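Local coordinates for protein allergen Aed a 2 (Aedes aegypti, PDB 3DXL) that sequesters host biogenic amines and leukotrienes during blood feeding, lipids in an N-terminal pocket and amines in a C-terminal one, at residues L31-W34 with N39-V42. Sequence-based numbering, arbitrary orientation.
Sequences LAKW and NEPV. With GOL (glycerol), chain D.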
loop_
_atom_site.group_PDB
_atom_site.type_symbol
_atom_site.label_atom_id
_atom_site.label_comp_id
_atom_site.label_asym_id
_atom_site.label_seq_id
_atom_site.Cartn_x
_atom_site.Cartn_y
_atom_site.Cartn_z
ATOM N N LEU A 31 -15.680 9.136 6.779
ATOM C CA LEU A 31 -14.320 8.836 7.198
ATOM C C LEU A 31 -14.267 8.454 8.683
ATOM O O LEU A 31 -13.608 7.479 9.053
ATOM C CB LEU A 31 -13.404 10.026 6.902
ATOM C CG LEU A 31 -11.967 9.935 7.416
ATOM C CD1 LEU A 31 -11.207 8.745 6.846
ATOM C CD2 LEU A 31 -11.234 11.234 7.112
ATOM N N ALA A 32 -14.961 9.219 9.518
ATOM C CA ALA A 32 -14.962 8.985 10.963
ATOM C C ALA A 32 -15.472 7.595 11.335
ATOM O O ALA A 32 -14.972 6.981 12.277
ATOM C CB ALA A 32 -15.771 10.056 11.675
ATOM N N LYS A 33 -16.477 7.116 10.603
ATOM C CA LYS A 33 -17.044 5.788 10.830
ATOM C C LYS A 33 -16.158 4.693 10.256
ATOM O O LYS A 33 -15.798 3.740 10.958
ATOM C CB LYS A 33 -18.441 5.698 10.224
ATOM C CG LYS A 33 -19.487 6.484 10.998
ATOM C CD LYS A 33 -20.880 6.368 10.386
ATOM C CE LYS A 33 -21.100 7.382 9.270
ATOM N NZ LYS A 33 -22.543 7.551 8.936
ATOM N N TRP A 34 -15.802 4.812 8.980
ATOM C CA TRP A 34 -15.020 3.763 8.332
ATOM C C TRP A 34 -13.690 3.501 9.046
ATOM O O TRP A 34 -13.272 2.350 9.179
ATOM C CB TRP A 34 -14.763 4.085 6.860
ATOM C CG TRP A 34 -15.982 4.278 6.000
ATOM C CD1 TRP A 34 -17.303 4.124 6.356
ATOM C CD2 TRP A 34 -15.983 4.666 4.620
ATOM N NE1 TRP A 34 -18.111 4.398 5.275
ATOM C CE2 TRP A 34 -17.328 4.730 4.198
ATOM C CE3 TRP A 34 -14.969 4.948 3.692
ATOM C CZ2 TRP A 34 -17.688 5.082 2.891
ATOM C CZ3 TRP A 34 -15.327 5.299 2.395
ATOM C CH2 TRP A 34 -16.673 5.360 2.006
ATOM N N ASN A 39 -18.915 0.233 9.093
ATOM C CA ASN A 39 -19.160 0.315 7.659
ATOM C C ASN A 39 -20.562 0.832 7.394
ATOM O O ASN A 39 -21.477 0.067 7.099
ATOM C CB ASN A 39 -18.916 -1.033 6.986
ATOM C CG ASN A 39 -17.451 -1.434 6.997
ATOM O OD1 ASN A 39 -16.557 -0.583 7.086
ATOM N ND2 ASN A 39 -17.196 -2.734 6.903
ATOM N N GLU A 40 -20.702 2.149 7.530
ATOM C CA GLU A 40 -21.978 2.835 7.439
ATOM C C GLU A 40 -21.787 4.129 6.655
ATOM O O GLU A 40 -20.680 4.688 6.653
ATOM C CB GLU A 40 -22.509 3.161 8.839
ATOM C CG GLU A 40 -22.946 1.937 9.637
ATOM C CD GLU A 40 -23.296 2.249 11.078
ATOM O OE1 GLU A 40 -23.312 3.432 11.469
ATOM O OE2 GLU A 40 -23.550 1.285 11.833
ATOM N N PRO A 41 -22.856 4.619 6.001
ATOM C CA PRO A 41 -24.192 4.005 5.895
ATOM C C PRO A 41 -24.222 2.822 4.935
ATOM O O PRO A 41 -23.612 2.872 3.863
ATOM C CB PRO A 41 -25.075 5.149 5.365
ATOM C CG PRO A 41 -24.239 6.383 5.443
ATOM C CD PRO A 41 -22.816 5.939 5.350
ATOM N N VAL A 42 -24.951 1.770 5.302
ATOM C CA VAL A 42 -24.958 0.547 4.504
ATOM C C VAL A 42 -25.648 0.725 3.149
ATOM O O VAL A 42 -25.408 -0.052 2.231
ATOM C CB VAL A 42 -25.549 -0.673 5.274
ATOM C CG1 VAL A 42 -24.734 -0.955 6.535
ATOM C CG2 VAL A 42 -27.041 -0.486 5.587
HETATM C C1 GOL D . -11.618 -0.861 8.137
HETATM O O1 GOL D . -11.522 0.535 7.939
HETATM C C2 GOL D . -12.879 -1.392 7.471
HETATM O O2 GOL D . -14.004 -0.820 8.104
HETATM C C3 GOL D . -12.924 -2.900 7.647
HETATM O O3 GOL D . -14.022 -3.418 6.929
HETATM O O HOH W 1 -24.206 5.727 10.299
#
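The connection between helices 27-34 and 45-58, in the N-terminal PBP/GOBP (odorant-binding) family region, is where W34 and K33 meet E40. One direct hydrogen bond ties the two segments: W34 NE1 donates to E40 O over 2.9 Å. The N-H...O angle of 137° shows that the bond is bent. The oxygen lies close to the indole plane, at the ring edge, whereas NE1 stands 42° out of the carbonyl plane and so misses the lone-pair directions. The acceptor is the carbonyl of the cis E40-P41 peptide itself, so the bond joins that peptide group to the edge of a buried indole.

K33 meets the same loop through its aliphatic chain. This chain bends at chi3 and crosses the E40 side chain at about a right angle, with K33 CD 3.9 Å from E40 CB. K33 CE also rests 3.8 Å from E40 O, and the ammonium sits beside the proline ring, K33 NZ to P41 CD being 3.9 Å. The opposite charges make no direct salt bridge, since K33 NZ and E40 OE1 are 4.9 Å apart; a water bridges them, accepting from NZ and donating to OE1.

A glycerol, probably from the crystallisation liquor, links the segments on another side: its O1 donates to W34 O, its O2 donates to N39 OD1, and N39 ND2 donates to its O3 in a nearly straight bond (170°). N39 lies about 6 Å, side chain to side chain, from W37, which binds leukotriene E4; this is consistent with the glycerol lying near the lipid-binding region.

Around the contact, the W34 ring stacks with F50 of helix 45-58 and touches M17 of helix 6-20, while N39 packs on F110 and H117 of helix 106-119.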